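Local atomic coordinates of clostripain-related protein (Bacteroides thetaiotaomicron, PDB entry 5L20), a protein that probably acts as a clostripain-like cysteine peptidase of family C11, this chain being the N-terminal part of a longer protein predicted to be a lipoprotein. Residues 9-15 and 102-108; 45-49 and 60-64; 50-55 and 78-83. All coordinates share one frame; numbering follows the deposited sequence.

Contact 1: residues 9-15 and 102-108; sequences EQTVFMY and TKRYSMV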
# COMPACT_ATOMS: atom_id res chain seq x y z
N GLU A 9 -13.48 3.46 10.82
CA GLU A 9 -13.03 4.84 10.99
C GLU A 9 -11.97 5.29 9.97
O GLU A 9 -12.09 6.39 9.41
CB GLU A 9 -12.49 5.10 12.41
CG GLU A 9 -13.56 5.04 13.50
CD GLU A 9 -14.69 6.02 13.28
OE1 GLU A 9 -14.42 7.19 12.91
OE2 GLU A 9 -15.87 5.62 13.46
N GLN A 10 -10.94 4.48 9.76
CA GLN A 10 -9.79 4.94 8.97
C GLN A 10 -9.15 3.82 8.21
O GLN A 10 -9.02 2.72 8.71
CB GLN A 10 -8.74 5.58 9.89
CG GLN A 10 -7.54 6.16 9.14
CD GLN A 10 -6.34 6.23 10.04
OE1 GLN A 10 -6.14 5.37 10.91
NE2 GLN A 10 -5.47 7.23 9.81
N THR A 11 -8.79 4.09 6.95
CA THR A 11 -7.93 3.23 6.17
C THR A 11 -6.61 3.94 5.95
O THR A 11 -6.60 5.09 5.44
CB THR A 11 -8.53 2.95 4.79
OG1 THR A 11 -9.81 2.32 4.94
CG2 THR A 11 -7.63 2.09 3.97
N VAL A 12 -5.52 3.28 6.32
CA VAL A 12 -4.18 3.76 5.99
C VAL A 12 -3.74 2.97 4.76
O VAL A 12 -3.61 1.74 4.81
CB VAL A 12 -3.17 3.55 7.15
CG1 VAL A 12 -1.78 3.97 6.74
CG2 VAL A 12 -3.62 4.32 8.40
N PHE A 13 -3.57 3.68 3.64
CA PHE A 13 -3.17 3.05 2.39
C PHE A 13 -1.70 3.28 2.12
O PHE A 13 -1.29 4.41 1.85
CB PHE A 13 -4.03 3.60 1.25
CG PHE A 13 -3.65 3.07 -0.11
CD1 PHE A 13 -3.37 1.71 -0.30
CD2 PHE A 13 -3.61 3.93 -1.21
CE1 PHE A 13 -3.03 1.25 -1.56
CE2 PHE A 13 -3.29 3.46 -2.45
CZ PHE A 13 -2.99 2.13 -2.64
N MET A 14 -0.91 2.21 2.17
CA MET A 14 0.50 2.26 1.85
C MET A 14 0.65 1.91 0.37
O MET A 14 0.31 0.77 -0.04
CB MET A 14 1.30 1.30 2.72
CG MET A 14 2.80 1.43 2.46
SD MET A 14 3.76 0.46 3.65
CE MET A 14 4.44 1.83 4.57
N TYR A 15 1.19 2.84 -0.39
CA TYR A 15 1.24 2.78 -1.84
C TYR A 15 2.70 2.75 -2.29
O TYR A 15 3.46 3.72 -2.06
CB TYR A 15 0.52 4.02 -2.42
CG TYR A 15 0.55 4.16 -3.92
CD1 TYR A 15 0.03 3.16 -4.72
CD2 TYR A 15 1.10 5.28 -4.54
CE1 TYR A 15 0.02 3.28 -6.10
CE2 TYR A 15 1.08 5.42 -5.94
CZ TYR A 15 0.55 4.41 -6.70
OH TYR A 15 0.57 4.48 -8.06
N THR A 102 -14.38 3.20 4.80
CA THR A 102 -14.14 3.85 6.09
C THR A 102 -14.47 5.32 5.94
O THR A 102 -14.58 5.83 4.82
CB THR A 102 -12.67 3.69 6.58
OG1 THR A 102 -11.77 4.14 5.55
CG2 THR A 102 -12.32 2.24 6.90
N LYS A 103 -14.59 6.01 7.07
CA LYS A 103 -14.88 7.42 7.08
C LYS A 103 -13.71 8.24 6.53
O LYS A 103 -13.90 9.23 5.82
CB LYS A 103 -15.20 7.90 8.50
CG LYS A 103 -16.53 7.37 9.02
CD LYS A 103 -16.75 7.74 10.47
CE LYS A 103 -18.03 7.08 11.00
NZ LYS A 103 -18.20 7.30 12.47
N ARG A 104 -12.51 7.83 6.90
CA ARG A 104 -11.30 8.56 6.55
C ARG A 104 -10.30 7.66 5.82
O ARG A 104 -10.25 6.45 6.05
CB ARG A 104 -10.58 9.10 7.81
CG ARG A 104 -11.32 10.06 8.74
CD ARG A 104 -10.35 10.40 9.94
NE ARG A 104 -10.49 9.52 11.12
CZ ARG A 104 -9.51 8.93 11.83
NH1 ARG A 104 -8.20 9.04 11.53
NH2 ARG A 104 -9.85 8.19 12.88
N TYR A 105 -9.47 8.30 4.99
CA TYR A 105 -8.36 7.65 4.28
C TYR A 105 -7.11 8.46 4.38
O TYR A 105 -7.17 9.68 4.38
CB TYR A 105 -8.69 7.48 2.77
CG TYR A 105 -9.85 6.53 2.57
CD1 TYR A 105 -11.16 6.97 2.69
CD2 TYR A 105 -9.61 5.19 2.29
CE1 TYR A 105 -12.24 6.08 2.56
CE2 TYR A 105 -10.69 4.30 2.15
CZ TYR A 105 -11.97 4.77 2.30
OH TYR A 105 -13.02 3.86 2.17
N SER A 106 -5.98 7.77 4.50
CA SER A 106 -4.68 8.42 4.40
C SER A 106 -3.78 7.64 3.46
O SER A 106 -4.07 6.48 3.16
CB SER A 106 -4.02 8.53 5.77
OG SER A 106 -3.69 7.24 6.27
N MET A 107 -2.70 8.27 3.00
CA MET A 107 -1.85 7.64 2.01
C MET A 107 -0.41 7.78 2.40
O MET A 107 0.03 8.87 2.77
CB MET A 107 -2.14 8.27 0.64
CG MET A 107 -1.77 7.44 -0.54
SD MET A 107 -2.47 8.19 -2.04
CE MET A 107 -1.69 7.08 -3.19
N VAL A 108 0.33 6.68 2.32
CA VAL A 108 1.77 6.63 2.54
C VAL A 108 2.39 6.19 1.24
O VAL A 108 2.04 5.09 0.76
CB VAL A 108 2.14 5.62 3.64
CG1 VAL A 108 3.64 5.56 3.80
CG2 VAL A 108 1.47 5.98 4.98

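Contact 2: residues 45-49 and 60-64; sequences ERIII and LFELA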
# COMPACT_ATOMS: atom_id res chain seq x y z
N GLU A 45 -9.54 0.63 12.47
CA GLU A 45 -8.78 1.01 11.28
C GLU A 45 -8.33 -0.21 10.51
O GLU A 45 -8.22 -1.30 11.08
CB GLU A 45 -7.55 1.85 11.66
CG GLU A 45 -7.84 3.10 12.48
CD GLU A 45 -7.85 2.84 13.99
OE1 GLU A 45 -7.51 1.72 14.43
OE2 GLU A 45 -8.20 3.78 14.74
N ARG A 46 -8.06 -0.02 9.21
CA ARG A 46 -7.44 -1.06 8.38
C ARG A 46 -6.17 -0.50 7.75
O ARG A 46 -6.09 0.70 7.45
CB ARG A 46 -8.38 -1.53 7.27
CG ARG A 46 -9.63 -2.33 7.70
CD ARG A 46 -10.24 -3.07 6.48
NE ARG A 46 -11.59 -3.57 6.68
CZ ARG A 46 -12.69 -2.82 6.58
NH1 ARG A 46 -12.61 -1.52 6.29
NH2 ARG A 46 -13.89 -3.36 6.79
N ILE A 47 -5.21 -1.38 7.51
CA ILE A 47 -4.02 -1.06 6.74
C ILE A 47 -4.09 -1.85 5.44
O ILE A 47 -4.16 -3.09 5.47
CB ILE A 47 -2.72 -1.41 7.48
CG1 ILE A 47 -2.59 -0.53 8.74
CG2 ILE A 47 -1.53 -1.20 6.55
CD1 ILE A 47 -1.42 -0.85 9.60
N ILE A 48 -4.08 -1.14 4.32
CA ILE A 48 -4.16 -1.73 2.98
C ILE A 48 -2.89 -1.35 2.24
O ILE A 48 -2.49 -0.18 2.28
CB ILE A 48 -5.38 -1.20 2.20
CG1 ILE A 48 -6.69 -1.42 2.97
CG2 ILE A 48 -5.37 -1.77 0.77
CD1 ILE A 48 -7.00 -2.91 3.20
N ILE A 49 -2.24 -2.31 1.58
CA ILE A 49 -0.99 -2.06 0.89
C ILE A 49 -1.10 -2.45 -0.57
O ILE A 49 -1.58 -3.54 -0.89
CB ILE A 49 0.17 -2.83 1.55
CG1 ILE A 49 0.19 -2.49 3.05
CG2 ILE A 49 1.47 -2.53 0.83
CD1 ILE A 49 1.38 -3.02 3.81
N LEU A 60 -2.51 -6.15 -4.05
CA LEU A 60 -3.19 -5.37 -3.03
C LEU A 60 -3.50 -6.30 -1.86
O LEU A 60 -4.11 -7.36 -2.05
CB LEU A 60 -4.49 -4.77 -3.56
CG LEU A 60 -5.17 -3.77 -2.64
CD1 LEU A 60 -4.45 -2.43 -2.73
CD2 LEU A 60 -6.62 -3.57 -3.02
N PHE A 61 -3.07 -5.96 -0.65
CA PHE A 61 -3.36 -6.83 0.49
C PHE A 61 -3.60 -6.05 1.77
O PHE A 61 -3.26 -4.85 1.86
CB PHE A 61 -2.22 -7.87 0.71
CG PHE A 61 -0.88 -7.27 1.04
CD1 PHE A 61 -0.01 -6.87 0.02
CD2 PHE A 61 -0.45 -7.17 2.35
CE1 PHE A 61 1.25 -6.36 0.32
CE2 PHE A 61 0.81 -6.63 2.66
CZ PHE A 61 1.64 -6.25 1.65
N GLU A 62 -4.19 -6.71 2.75
CA GLU A 62 -4.48 -6.10 4.03
C GLU A 62 -3.55 -6.66 5.09
O GLU A 62 -3.23 -7.86 5.07
CB GLU A 62 -5.94 -6.32 4.43
CG GLU A 62 -6.29 -5.77 5.80
CD GLU A 62 -7.77 -5.85 6.11
OE1 GLU A 62 -8.53 -6.35 5.25
OE2 GLU A 62 -8.20 -5.39 7.20
N LEU A 63 -3.06 -5.80 5.99
CA LEU A 63 -2.36 -6.25 7.20
C LEU A 63 -3.38 -6.28 8.29
O LEU A 63 -3.96 -5.24 8.62
CB LEU A 63 -1.23 -5.32 7.59
CG LEU A 63 0.02 -5.27 6.74
CD1 LEU A 63 1.02 -4.39 7.48
CD2 LEU A 63 0.57 -6.67 6.49
N ALA A 64 -3.59 -7.44 8.88
CA ALA A 64 -4.56 -7.51 9.96
C ALA A 64 -4.02 -8.30 11.14
O ALA A 64 -3.00 -8.97 11.05
CB ALA A 64 -5.85 -8.11 9.47
O HOH W 1 -6.26 -4.10 8.60

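Contact 3: residues 50-55 and 78-83; sequences FMCTTA and YTDPAY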
# COMPACT_ATOMS: atom_id res chain seq x y z
N PHE A 50 -0.70 -1.54 -1.46
CA PHE A 50 -0.48 -1.82 -2.88
C PHE A 50 1.01 -1.85 -3.08
O PHE A 50 1.69 -0.86 -2.82
CB PHE A 50 -1.11 -0.76 -3.78
CG PHE A 50 -0.77 -0.89 -5.24
CD1 PHE A 50 0.38 -0.30 -5.77
CD2 PHE A 50 -1.64 -1.58 -6.09
CE1 PHE A 50 0.65 -0.39 -7.15
CE2 PHE A 50 -1.38 -1.67 -7.46
CZ PHE A 50 -0.24 -1.08 -7.99
N MET A 51 1.54 -2.97 -3.57
CA MET A 51 2.96 -3.01 -3.86
C MET A 51 3.26 -3.68 -5.20
O MET A 51 2.79 -4.80 -5.45
CB MET A 51 3.74 -3.72 -2.75
CG MET A 51 5.21 -3.75 -3.08
SD MET A 51 6.18 -4.41 -1.72
CE MET A 51 7.75 -4.57 -2.53
N CYS A 52 4.00 -2.98 -6.04
CA CYS A 52 4.56 -3.57 -7.27
C CYS A 52 5.68 -4.51 -6.89
O CYS A 52 6.65 -4.11 -6.26
CB CYS A 52 5.08 -2.49 -8.21
SG CYS A 52 3.80 -1.54 -9.05
N THR A 53 5.55 -5.78 -7.27
CA THR A 53 6.64 -6.72 -7.01
C THR A 53 7.59 -6.76 -8.21
O THR A 53 8.75 -7.18 -8.08
CB THR A 53 6.09 -8.11 -6.73
OG1 THR A 53 5.24 -8.48 -7.82
CG2 THR A 53 5.27 -8.13 -5.45
N THR A 54 7.08 -6.37 -9.38
CA THR A 54 7.89 -6.06 -10.56
C THR A 54 7.31 -4.80 -11.19
O THR A 54 6.30 -4.28 -10.70
CB THR A 54 7.90 -7.20 -11.61
OG1 THR A 54 6.64 -7.21 -12.30
CG2 THR A 54 8.15 -8.57 -10.96
N ALA A 55 7.90 -4.33 -12.28
CA ALA A 55 7.40 -3.13 -12.94
C ALA A 55 5.97 -3.30 -13.46
O ALA A 55 5.25 -2.31 -13.65
CB ALA A 55 8.32 -2.72 -14.07
N TYR A 78 -2.62 -7.58 -9.75
CA TYR A 78 -2.71 -6.74 -10.92
C TYR A 78 -1.68 -7.14 -11.96
O TYR A 78 -0.53 -7.45 -11.62
CB TYR A 78 -2.46 -5.26 -10.60
CG TYR A 78 -3.37 -4.62 -9.59
CD1 TYR A 78 -3.16 -4.82 -8.23
CD2 TYR A 78 -4.39 -3.79 -9.98
CE1 TYR A 78 -3.98 -4.21 -7.28
CE2 TYR A 78 -5.21 -3.17 -9.05
CZ TYR A 78 -5.00 -3.40 -7.70
OH TYR A 78 -5.80 -2.80 -6.76
N THR A 79 -2.10 -7.11 -13.22
CA THR A 79 -1.18 -7.27 -14.33
C THR A 79 -1.16 -5.98 -15.14
O THR A 79 -2.22 -5.44 -15.45
CB THR A 79 -1.59 -8.47 -15.21
OG1 THR A 79 -1.40 -9.68 -14.46
CG2 THR A 79 -0.75 -8.53 -16.47
N ASP A 80 0.03 -5.47 -15.43
CA ASP A 80 0.20 -4.19 -16.12
C ASP A 80 -0.63 -3.04 -15.53
O ASP A 80 -1.25 -2.30 -16.29
CB ASP A 80 -0.16 -4.33 -17.61
CG ASP A 80 0.67 -5.39 -18.33
OD1 ASP A 80 1.90 -5.44 -18.09
OD2 ASP A 80 0.10 -6.17 -19.12
N PRO A 81 -0.63 -2.88 -14.20
CA PRO A 81 -1.38 -1.73 -13.67
C PRO A 81 -0.79 -0.41 -14.16
O PRO A 81 0.43 -0.30 -14.27
CB PRO A 81 -1.23 -1.86 -12.16
CG PRO A 81 0.05 -2.58 -11.97
CD PRO A 81 0.16 -3.55 -13.15
N ALA A 82 -1.63 0.57 -14.46
CA ALA A 82 -1.17 1.81 -15.07
C ALA A 82 -0.94 2.87 -14.00
O ALA A 82 -1.59 3.93 -13.97
CB ALA A 82 -2.18 2.29 -16.11
N TYR A 83 -0.01 2.57 -13.10
CA TYR A 83 0.13 3.35 -11.88
C TYR A 83 0.79 4.71 -12.13
O TYR A 83 0.84 5.53 -11.22
CB TYR A 83 0.89 2.55 -10.82
CG TYR A 83 2.16 1.94 -11.35
CD1 TYR A 83 3.34 2.67 -11.42
CD2 TYR A 83 2.17 0.60 -11.76
CE1 TYR A 83 4.50 2.11 -11.93
CE2 TYR A 83 3.33 0.05 -12.28
CZ TYR A 83 4.48 0.81 -12.36
OH TYR A 83 5.63 0.27 -12.86
O HOH W 2 2.43 -1.75 -15.50

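Contact 1: residues 9-15 and 102-108
Thr11 and Thr102 bring their hydroxyls together at one end of a parallel strand pair, OG1 to OG1 2.7 Å, with the two side chains crossing at about a right angle. Thr102 OG1 in turn donates to Arg104 O from above the carbonyl plane, while Thr11 N reaches the same oxygen at 2.9 Å from the opposite face, so a single carbonyl is gripped twice. Ser100 OG joins the group through Thr11 OG1. Tyr105 OH accepts from Thr102 N and is also hydrogen-bonded to Ser100 O. Further along, the backbone bonds alternate between the strands, ending in Tyr15 N to Val108 O at 2.7 Å, which is almost straight (172°).

The charged side chains come next. Lys103, extended beyond CG, runs beside Glu9 and delivers NZ to the syn lone pair of OE2 at 3.0 Å, a salt bridge. Arg104 bends at its third torsion (-92°), which folds the guanidinium over Gln10: CB of Gln10 lies above one face, and the amide and guanidinium planes are 36° apart.

Strands 10-16 and 104-109 are parallel neighbours in a mixed sheet flanked by helices, an arrangement consistent with the caspase-like alpha/beta fold of clostripain relatives; 104-109 is an outermost strand within this chain.

Apolar contacts fall on both faces. On the one bearing Phe13 and Tyr15, extended Met107 lies alongside both rings, its CE 3.6 Å from Tyr15 CD2 and its CG 4.0 Å from Phe13 CD2; Ile92, Leu93 and Val96 of helix 86-99 also pack on Phe13. Tyr105, on this same face, lies beside Thr11 with its CD2 3.5 Å from Thr11 CB. On the other face, with Gln10 and Val12, Met14 CE touches Val108 CG1.

Contact 2: residues 45-49 and 60-64
Phe61 O takes the amide of Ile49, N to O 2.8 Å, in a bond that is nearly straight at the hydrogen (169°), and a CA-H contact from Ile48 reaches the same oxygen. The return bond, Phe61 N to Ile49 O at 2.9 Å, makes Ile49 and Phe61 a hydrogen-bonded antiparallel pair. The side chains of this pair also meet. With CG set between the backbone N and the carbonyl carbon (chi1 62°), the Phe61 ring swings across so that Ile49 sits over its face: CB is 3.9 Å from the ring centroid, a CH-pi contact. Ile49 CD1 goes on to touch Leu63 CD1 at 3.9 Å, and His72 stacks on the Phe61 ring from strand 69-79.

Ile48 serves the other face of the sheet. Its two branches divide the work, CG2 meeting Leu60 CD1 at 3.7 Å and CD1 resting against Glu62 CB. Extended Glu62 then carries its carboxylate to Arg46, where OE2 lies 3.2 Å from CD and near the guanidinium plane at its edge. The salt bridge to NE is long, and the hydrogen bond of Arg46 NH1 goes to Ser100 OG. A water that accepts from Ile47 N lies 2.7 Å from Glu62 OE2 and also neighbours Leu63 O, bridging the strands beyond their regular bonds.

Helix 23-37 covers the side of Ile47 and Ile49. Strands 45-52 and 57-66 form a beta hairpin, within the antiparallel part of the mixed sheet in this alpha/beta domain.

Contact 3: residues 50-55 and 78-83
Tyr83 reaches Ala55 with its hydroxyl, OH donating to Ala55 O at 2.7 Å, in the carbonyl plane and on a lone pair, with the oxygen also at the edge of the tyrosine ring. Over one face of the same ring stands Cys52, whose SG is 4.1 Å from the centroid and 29° off the normal, a sulfur-aromatic contact. A second aromatic meeting lies nearby: the edge of Phe50 points at the face of Tyr78 in a T-shaped pair, centroids 5.2 Å apart and planes at 70°, CE2 of Phe50 coming 3.6 Å from CE1 of Tyr78. Pro81 CG, 4.3 Å from Phe50 CZ, lies at the edge of both the Phe50 and the Tyr83 rings, near the plane of the first and in that of the second.

Phe50 and Cys52 lie on strand 45-52 and Tyr78 on 69-79, while Ala55, Pro81 and Tyr83 belong to the loops that follow. The two strands are not neighbours: 57-66 runs between them in the mixed sheet, and Phe50 and Tyr78 meet across it, both packing on Leu60.

The chain itself positions the partners. Tyr83 CG sits between the backbone N and the carbonyl carbon (chi1 49°), turning the ring back toward Cys52. Just before it in the chain, an inverse gamma turn centred on Ala82 links Tyr83 N weakly to Pro81 O, and a water donates to that oxygen at 2.8 Å while touching Ala55 O only weakly. A phenylalanine in place of Tyr83 could still set a ring against Cys52, but would probably cost Ala55 O its hydroxyl donor and weaken the tie between the two loops. Farther out, Asp95 of helix 86-99 is hydrogen-bonded to the Tyr78 hydroxyl, Tyr15 meets the Phe50 ring, and Trp18 and Pro17 lie against Tyr83.

How the contacts relate
All three contacts belong to one mixed sheet, ordered 69-79, 57-66, 45-52, 10-16, 104-109. Contact 1 joins its last two strands; contact 2, its centre about 9 Å from that of contact 1, pairs 45-52 with 57-66; contact 3 spans from 45-52 over 57-66 to 69-79, its centre about 17 Å from that of contact 2 and 19 Å from that of contact 1, on the opposite side of the chain's centre. Strand 45-52, used by contacts 2 and 3, borders strand 10-16 of contact 1. Along the chain, contact 1 encloses the others, whose segments alternate. Local hairpin pairing and distant closure build one sheet, with helix 23-37 beside contact 2 and helix 86-99 beside contact 1.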